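Local coordinates for protein glutathione S-transferase 2 (Heligmosomoides polygyrus, PDB 1TW9) that probably catalyses the conjugation of glutathione to electrophilic substrates, forming S-substituted glutathione and releasing a halide ion, at residues I67-A72 with I153-L158; G76-G79 with E84-L87; L159-V164 with R187-P192. One frame throughout, in Å; residues are numbered along the deposited sequence.

Interaction 1. Residues I67-A72 with I153-L158; sequences ICRYLA and ISWVDL
The indole of Trp155 lies against helix 64-75 with one face taken by backbone: Arg69 CA sits 4.0 Å above the plane of the Trp155 ring, offset toward the rim, in a CH-pi contact with the five-membered ring, and Cys68 O lies over the same face. Ala72 CB comes in obliquely near the pyrrole part, 3.3 Å from Trp155 CD1, while Cys68 CB meets the benzene part at Trp155 CE3, 3.6 Å away. The Arg69 guanidinium does not stack on the indole; the two planes stand 88° apart, and Arg69 NH2 is 4.0 Å from Trp155 CH2. The small side chains of Cys68 and Ala72 suit a large flat partner, letting it come close to the helix. Trp155 CG falls between its own backbone N and carbonyl carbon (chi1 62°), a rotamer tolerated here in the first helical turn, and this carries the ring across to the other helix. The contact joins the thioredoxin-like N-terminal domain to the all-helical C-terminal domain of the glutathione transferase fold, at the start of helix 155-170. Ser154 holds the N-cap position, and its N-H donates to the anti lone pair of Asp157 OD2 at 2.8 Å, one half of a capping box. Ile88, Asp89 and Ala92 of helix 82-101 also touch Trp155. Arg69 NE forms a salt bridge with Asp89 of its own chain, and Arg69 NH1 one with Asp89 of the second subunit, which probably offsets the closeness of the two subunits' Arg69 side chains.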
loop_
_atom_site.group_PDB
_atom_site.type_symbol
_atom_site.label_atom_id
_atom_site.label_comp_id
_atom_site.label_asym_id
_atom_site.label_seq_id
_atom_site.Cartn_x
_atom_site.Cartn_y
_atom_site.Cartn_z
ATOM N N ILE A 67 8.773 0.058 1.246
ATOM C CA ILE A 67 10.089 -0.531 1.351
ATOM C C ILE A 67 10.176 -1.855 0.562
ATOM O O ILE A 67 11.074 -2.045 -0.272
ATOM C CB ILE A 67 10.479 -0.695 2.816
ATOM C CG1 ILE A 67 10.724 0.669 3.496
ATOM C CG2 ILE A 67 11.703 -1.552 2.891
ATOM C CD1 ILE A 67 10.880 0.500 4.975
ATOM N N CYS A 68 9.247 -2.765 0.815
ATOM C CA CYS A 68 9.260 -4.105 0.188
ATOM C C CYS A 68 9.108 -3.952 -1.314
ATOM O O CYS A 68 9.808 -4.572 -2.040
ATOM C CB CYS A 68 8.106 -4.938 0.722
ATOM S SG CYS A 68 8.529 -5.443 2.370
ATOM N N ARG A 69 8.150 -3.130 -1.758
ATOM C CA ARG A 69 7.901 -2.957 -3.206
ATOM C C ARG A 69 9.114 -2.351 -3.859
ATOM O O ARG A 69 9.555 -2.817 -4.881
ATOM C CB ARG A 69 6.702 -2.119 -3.429
ATOM C CG ARG A 69 6.322 -1.900 -4.857
ATOM C CD ARG A 69 5.156 -0.972 -5.111
ATOM N NE ARG A 69 3.992 -1.330 -4.346
ATOM C CZ ARG A 69 3.650 -0.853 -3.154
ATOM N NH1 ARG A 69 4.288 0.182 -2.587
ATOM N NH2 ARG A 69 2.564 -1.358 -2.569
ATOM N N TYR A 70 9.716 -1.374 -3.224
ATOM C CA TYR A 70 10.942 -0.769 -3.739
ATOM C C TYR A 70 12.088 -1.798 -3.935
ATOM O O TYR A 70 12.697 -1.885 -4.987
ATOM C CB TYR A 70 11.395 0.372 -2.821
ATOM C CG TYR A 70 12.791 0.875 -3.149
ATOM C CD1 TYR A 70 12.987 1.745 -4.240
ATOM C CD2 TYR A 70 13.911 0.500 -2.433
ATOM C CE1 TYR A 70 14.182 2.124 -4.614
ATOM C CE2 TYR A 70 15.087 0.926 -2.808
ATOM C CZ TYR A 70 15.242 1.782 -3.837
ATOM O OH TYR A 70 16.566 2.139 -4.156
ATOM N N LEU A 71 12.385 -2.530 -2.862
ATOM C CA LEU A 71 13.392 -3.578 -2.875
ATOM C C LEU A 71 13.043 -4.617 -3.873
ATOM O O LEU A 71 13.868 -5.028 -4.668
ATOM C CB LEU A 71 13.524 -4.170 -1.500
ATOM C CG LEU A 71 14.158 -3.279 -0.474
ATOM C CD1 LEU A 71 14.112 -3.954 0.900
ATOM C CD2 LEU A 71 15.578 -2.752 -0.870
ATOM N N ALA A 72 11.768 -4.997 -3.922
ATOM C CA ALA A 72 11.326 -6.030 -4.894
ATOM C C ALA A 72 11.468 -5.636 -6.362
ATOM O O ALA A 72 11.962 -6.378 -7.147
ATOM C CB ALA A 72 9.924 -6.469 -4.610
ATOM N N ILE A 153 8.529 -15.897 -8.263
ATOM C CA ILE A 153 8.285 -15.496 -6.899
ATOM C C ILE A 153 8.244 -13.996 -6.828
ATOM O O ILE A 153 9.026 -13.282 -7.543
ATOM C CB ILE A 153 9.405 -16.074 -6.006
ATOM C CG1 ILE A 153 9.121 -15.879 -4.514
ATOM C CG2 ILE A 153 10.747 -15.487 -6.330
ATOM C CD1 ILE A 153 9.955 -16.723 -3.531
ATOM N N SER A 154 7.361 -13.470 -5.971
ATOM C CA SER A 154 7.296 -12.016 -5.778
ATOM C C SER A 154 7.269 -11.733 -4.280
ATOM O O SER A 154 7.003 -12.642 -3.458
ATOM C CB SER A 154 6.085 -11.393 -6.407
ATOM O OG SER A 154 4.892 -11.853 -5.795
ATOM N N TRP A 155 7.364 -10.457 -3.961
ATOM C CA TRP A 155 7.388 -10.063 -2.499
ATOM C C TRP A 155 6.074 -10.383 -1.804
ATOM O O TRP A 155 6.079 -10.671 -0.565
ATOM C CB TRP A 155 7.725 -8.599 -2.338
ATOM C CG TRP A 155 6.775 -7.618 -2.942
ATOM C CD1 TRP A 155 6.704 -7.194 -4.258
ATOM C CD2 TRP A 155 5.844 -6.798 -2.217
ATOM N NE1 TRP A 155 5.755 -6.189 -4.380
ATOM C CE2 TRP A 155 5.182 -5.967 -3.153
ATOM C CE3 TRP A 155 5.412 -6.778 -0.897
ATOM C CZ2 TRP A 155 4.170 -5.071 -2.787
ATOM C CZ3 TRP A 155 4.433 -5.862 -0.547
ATOM C CH2 TRP A 155 3.836 -5.028 -1.476
ATOM N N VAL A 156 4.974 -10.401 -2.523
ATOM C CA VAL A 156 3.666 -10.759 -1.857
ATOM C C VAL A 156 3.640 -12.266 -1.561
ATOM O O VAL A 156 3.067 -12.689 -0.561
ATOM C CB VAL A 156 2.383 -10.314 -2.586
ATOM C CG1 VAL A 156 2.110 -11.179 -3.867
ATOM C CG2 VAL A 156 1.214 -10.345 -1.618
ATOM N N ASP A 157 4.267 -13.114 -2.377
ATOM C CA ASP A 157 4.439 -14.527 -1.993
ATOM C C ASP A 157 5.166 -14.647 -0.629
ATOM O O ASP A 157 4.752 -15.412 0.246
ATOM C CB ASP A 157 5.258 -15.283 -3.005
ATOM C CG ASP A 157 4.569 -15.476 -4.294
ATOM O OD1 ASP A 157 3.398 -16.000 -4.342
ATOM O OD2 ASP A 157 5.224 -15.143 -5.355
ATOM N N LEU A 158 6.249 -13.906 -0.470
ATOM C CA LEU A 158 6.989 -13.820 0.782
ATOM C C LEU A 158 6.146 -13.339 1.945
ATOM O O LEU A 158 6.237 -13.921 3.052
ATOM C CB LEU A 158 8.288 -12.943 0.716
ATOM C CG LEU A 158 9.301 -13.290 -0.326
ATOM C CD1 LEU A 158 10.335 -12.259 -0.420
ATOM C CD2 LEU A 158 9.845 -14.609 -0.071
#

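Interaction 2. Residues G76-G79 with E84-L87; sequences GFAG and ESAL
Ala78 and Gly79 press against Glu84 and Ser85 where the linker between the two domains of the glutathione transferase fold turns from helix 64-75 into helix 82-101. Gly76 leaves the preceding helix with a positive phi of 98°, and the N-H of Phe77 probably bonds to Ala72 O, as in a Schellman motif; glycine suits the place because a side chain there would jam against the preceding carbonyl. Gly79 also has positive phi, and its lack of a side chain matters to the partner as well: a CB would lie only 2.9 Å from Glu84 CB.

Ala78 O rests in van der Waals contact 3.1 Å from Ser85 CB, and small residues on both sides permit that approach. The carboxylate of Glu84 reaches back over the linker, its OE1 lying 3.6 Å from Gly79 CA.

The polar ends are held by neighbours along the chain. Glu84 OE1 accepts a hydrogen bond from the N-H of Ala80, and the N-H of Glu84 is bonded to Thr81 OG1, so Glu84 holds the last linker residues through both its backbone and its carboxylate. Ser85 has its hydroxyl anti to the backbone N (chi1 -175°), directed toward helix 64-75, where OG is hydrogen-bonded to Lys73 NZ and lies 3.3 Å from Ala78 O.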
loop_
_atom_site.group_PDB
_atom_site.type_symbol
_atom_site.label_atom_id
_atom_site.label_comp_id
_atom_site.label_asym_id
_atom_site.label_seq_id
_atom_site.Cartn_x
_atom_site.Cartn_y
_atom_site.Cartn_z
ATOM N N GLY A 76 13.930 -7.605 -8.835
ATOM C CA GLY A 76 13.227 -8.421 -9.825
ATOM C C GLY A 76 12.118 -9.318 -9.269
ATOM O O GLY A 76 11.832 -10.349 -9.868
ATOM N N PHE A 77 11.536 -8.942 -8.125
ATOM C CA PHE A 77 10.591 -9.787 -7.438
ATOM C C PHE A 77 9.243 -9.044 -7.351
ATOM O O PHE A 77 8.503 -9.191 -6.350
ATOM C CB PHE A 77 11.061 -10.192 -6.055
ATOM C CG PHE A 77 12.461 -10.872 -6.090
ATOM C CD1 PHE A 77 13.534 -10.349 -5.448
ATOM C CD2 PHE A 77 12.598 -12.016 -6.799
ATOM C CE1 PHE A 77 14.789 -11.043 -5.598
ATOM C CE2 PHE A 77 13.801 -12.660 -6.873
ATOM C CZ PHE A 77 14.845 -12.108 -6.315
ATOM N N ALA A 78 8.989 -8.200 -8.320
ATOM C CA ALA A 78 7.671 -7.448 -8.346
ATOM C C ALA A 78 6.925 -7.649 -9.664
ATOM O O ALA A 78 6.210 -6.764 -10.087
ATOM C CB ALA A 78 7.885 -6.055 -8.092
ATOM N N GLY A 79 6.978 -8.838 -10.215
ATOM C CA GLY A 79 6.249 -9.161 -11.394
ATOM C C GLY A 79 6.979 -8.792 -12.661
ATOM O O GLY A 79 7.987 -8.065 -12.634
ATOM N N GLU A 84 1.173 -7.097 -13.756
ATOM C CA GLU A 84 1.530 -8.071 -12.728
ATOM C C GLU A 84 1.893 -7.371 -11.436
ATOM O O GLU A 84 1.515 -7.817 -10.329
ATOM C CB GLU A 84 2.639 -9.026 -13.156
ATOM C CG GLU A 84 2.249 -10.044 -14.182
ATOM C CD GLU A 84 3.226 -11.172 -14.359
ATOM O OE1 GLU A 84 4.302 -11.154 -13.720
ATOM O OE2 GLU A 84 2.923 -12.126 -15.143
ATOM N N SER A 85 2.660 -6.285 -11.532
ATOM C CA SER A 85 3.100 -5.636 -10.364
ATOM C C SER A 85 1.923 -5.022 -9.588
ATOM O O SER A 85 1.857 -5.119 -8.326
ATOM C CB SER A 85 4.113 -4.535 -10.699
ATOM O OG SER A 85 4.674 -3.922 -9.577
ATOM N N ALA A 86 0.935 -4.584 -10.329
ATOM C CA ALA A 86 -0.299 -4.018 -9.753
ATOM C C ALA A 86 -1.115 -5.151 -9.081
ATOM O O ALA A 86 -1.684 -4.946 -8.016
ATOM C CB ALA A 86 -1.111 -3.336 -10.787
ATOM N N LEU A 87 -1.215 -6.328 -9.686
ATOM C CA LEU A 87 -1.894 -7.467 -9.024
ATOM C C LEU A 87 -1.230 -7.843 -7.731
ATOM O O LEU A 87 -1.906 -8.132 -6.740
ATOM C CB LEU A 87 -1.920 -8.645 -9.983
ATOM C CG LEU A 87 -2.893 -8.471 -11.161
ATOM C CD1 LEU A 87 -2.717 -9.662 -12.129
ATOM C CD2 LEU A 87 -4.384 -8.333 -10.793
#

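Interaction 3. Residues L159-V164 with R187-P192; sequences LVAEHV and RIQQTP
Ala161 directs its methyl toward the branch of Ile188: Ala161 CB is 3.5 Å from Ile188 CB and 3.7 Å from Ile188 CG2. Because alanine carries no more than a methyl, the two backbones come near, with Ala161 CA and Ile188 CA 6.3 Å apart. The CG1-CD1 arm of Ile188 leads off to Ile153 and Asp157, so the two branches of isoleucine face different neighbours. Beside it, Gln189 CG passes alongside the same methyl, 4.1 Å from Ala161 CB.

Farther out, the side chains of Gln189 and Glu162 cross at about a right angle, with the amide and carboxylate planes 53° apart. Glu162 starts anti to its backbone N and then bends at chi2 (72°), which brings OE2 to 2.8 Å from the atom modelled as Gln189 OE1. The amide is probably turned over in the model, and once turned back the pair may be a hydrogen bond. Glu162 has firmer partners elsewhere: OE2 is bonded to Gln20, and OE1 forms a salt bridge with Arg201.

Replacing Gln189 by an alanine would probably open a gap beside Ala161 CB and deprive Glu162 OE2 of its polar neighbour from helix 179-189. With a small residue facing a branched one on closely apposed helices, the contact belongs to the core of the all-helical C-terminal domain of the glutathione transferase fold.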
loop_
_atom_site.group_PDB
_atom_site.type_symbol
_atom_site.label_atom_id
_atom_site.label_comp_id
_atom_site.label_asym_id
_atom_site.label_seq_id
_atom_site.Cartn_x
_atom_site.Cartn_y
_atom_site.Cartn_z
ATOM N N LEU A 159 5.352 -12.297 1.748
ATOM C CA LEU A 159 4.569 -11.714 2.815
ATOM C C LEU A 159 3.476 -12.732 3.265
ATOM O O LEU A 159 3.285 -12.943 4.468
ATOM C CB LEU A 159 3.955 -10.457 2.240
ATOM C CG LEU A 159 3.096 -9.607 3.125
ATOM C CD1 LEU A 159 3.946 -9.041 4.251
ATOM C CD2 LEU A 159 2.448 -8.517 2.357
ATOM N N VAL A 160 2.783 -13.300 2.291
ATOM C CA VAL A 160 1.713 -14.272 2.582
ATOM C C VAL A 160 2.248 -15.517 3.258
ATOM O O VAL A 160 1.706 -15.898 4.347
ATOM C CB VAL A 160 0.838 -14.551 1.362
ATOM C CG1 VAL A 160 -0.215 -15.670 1.669
ATOM C CG2 VAL A 160 0.058 -13.235 0.983
ATOM N N ALA A 161 3.324 -16.107 2.708
ATOM C CA ALA A 161 3.852 -17.375 3.188
ATOM C C ALA A 161 4.340 -17.186 4.623
ATOM O O ALA A 161 4.155 -18.033 5.471
ATOM C CB ALA A 161 4.999 -17.879 2.311
ATOM N N GLU A 162 4.950 -16.046 4.914
ATOM C CA GLU A 162 5.448 -15.844 6.272
ATOM C C GLU A 162 4.340 -15.723 7.289
ATOM O O GLU A 162 4.397 -16.292 8.375
ATOM C CB GLU A 162 6.363 -14.592 6.306
ATOM C CG GLU A 162 6.858 -14.202 7.697
ATOM C CD GLU A 162 7.930 -15.148 8.293
ATOM O OE1 GLU A 162 8.057 -15.142 9.541
ATOM O OE2 GLU A 162 8.612 -15.958 7.575
ATOM N N HIS A 163 3.246 -15.052 6.910
ATOM C CA HIS A 163 2.119 -14.906 7.775
ATOM C C HIS A 163 1.489 -16.271 8.026
ATOM O O HIS A 163 1.199 -16.624 9.156
ATOM C CB HIS A 163 1.081 -13.952 7.175
ATOM C CG HIS A 163 -0.132 -13.790 8.046
ATOM N ND1 HIS A 163 -0.086 -13.206 9.304
ATOM C CD2 HIS A 163 -1.397 -14.253 7.895
ATOM C CE1 HIS A 163 -1.280 -13.277 9.852
ATOM N NE2 HIS A 163 -2.095 -13.905 9.022
ATOM N N VAL A 164 1.302 -17.030 6.980
ATOM C CA VAL A 164 0.682 -18.344 7.060
ATOM C C VAL A 164 1.512 -19.295 7.942
ATOM O O VAL A 164 0.943 -20.029 8.747
ATOM C CB VAL A 164 0.393 -18.881 5.610
ATOM C CG1 VAL A 164 -0.073 -20.345 5.654
ATOM C CG2 VAL A 164 -0.642 -17.996 4.944
ATOM N N ARG A 187 6.368 -24.093 -0.349
ATOM C CA ARG A 187 7.199 -23.802 -1.523
ATOM C C ARG A 187 8.014 -22.555 -1.289
ATOM O O ARG A 187 9.191 -22.504 -1.584
ATOM C CB ARG A 187 6.249 -23.554 -2.675
ATOM C CG ARG A 187 6.803 -23.129 -3.962
ATOM C CD ARG A 187 5.644 -22.832 -4.941
ATOM N NE ARG A 187 4.812 -24.045 -5.213
ATOM C CZ ARG A 187 3.496 -24.215 -4.979
ATOM N NH1 ARG A 187 2.645 -23.288 -4.445
ATOM N NH2 ARG A 187 3.018 -25.387 -5.325
ATOM N N ILE A 188 7.372 -21.524 -0.778
ATOM C CA ILE A 188 8.053 -20.245 -0.589
ATOM C C ILE A 188 9.122 -20.364 0.479
ATOM O O ILE A 188 10.221 -19.895 0.348
ATOM C CB ILE A 188 7.063 -19.123 -0.278
ATOM C CG1 ILE A 188 6.089 -18.951 -1.430
ATOM C CG2 ILE A 188 7.805 -17.792 -0.037
ATOM C CD1 ILE A 188 6.742 -18.750 -2.801
ATOM N N GLN A 189 8.753 -20.970 1.578
ATOM C CA GLN A 189 9.647 -21.011 2.730
ATOM C C GLN A 189 10.761 -22.017 2.594
ATOM O O GLN A 189 11.716 -21.942 3.392
ATOM C CB GLN A 189 8.891 -21.157 4.037
ATOM C CG GLN A 189 7.892 -19.968 4.244
ATOM C CD GLN A 189 8.064 -19.237 5.530
ATOM O OE1 GLN A 189 8.250 -17.973 5.596
ATOM N NE2 GLN A 189 8.016 -19.992 6.573
ATOM N N GLN A 190 10.647 -22.966 1.657
ATOM C CA GLN A 190 11.742 -23.858 1.320
ATOM C C GLN A 190 12.620 -23.339 0.171
ATOM O O GLN A 190 13.647 -23.962 -0.168
ATOM C CB GLN A 190 11.189 -25.245 0.977
ATOM C CG GLN A 190 10.540 -25.969 2.195
ATOM C CD GLN A 190 11.446 -26.013 3.466
ATOM O OE1 GLN A 190 11.076 -25.468 4.511
ATOM N NE2 GLN A 190 12.594 -26.602 3.358
ATOM N N THR A 191 12.260 -22.195 -0.431
ATOM C CA THR A 191 13.128 -21.579 -1.456
ATOM C C THR A 191 14.512 -21.419 -0.832
ATOM O O THR A 191 14.573 -20.893 0.283
ATOM C CB THR A 191 12.545 -20.220 -1.851
ATOM O OG1 THR A 191 11.204 -20.405 -2.349
ATOM C CG2 THR A 191 13.260 -19.648 -2.948
ATOM N N PRO A 192 15.603 -21.959 -1.408
ATOM C CA PRO A 192 16.874 -22.056 -0.653
ATOM C C PRO A 192 17.305 -20.793 0.138
ATOM O O PRO A 192 17.650 -20.894 1.301
ATOM C CB PRO A 192 17.886 -22.475 -1.707
ATOM C CG PRO A 192 17.079 -23.314 -2.633
ATOM C CD PRO A 192 15.673 -22.746 -2.650
#

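In the fold
From the N terminus, helix 64-75 ends the thioredoxin-like part, and the short loop closed by interaction 2 follows, before helix 82-101 runs on. That small loop lies within the much longer one that interaction 1 closes, joining the two domains, when the chain returns at 153-158. The two also touch: Trp155 N probably bonds to Phe77 O, so linker and helix start meet, and both border the second subunit. Interaction 3 opens only afterwards and closes at 187-192, joining helix 155-170 to the end of helix 179-189 within the C-terminal domain. It shares helix 155-170 with interaction 1, and Ile188 packs on Leu158. Interactions 2 and 3 do not touch, their centres being about 17 Å apart.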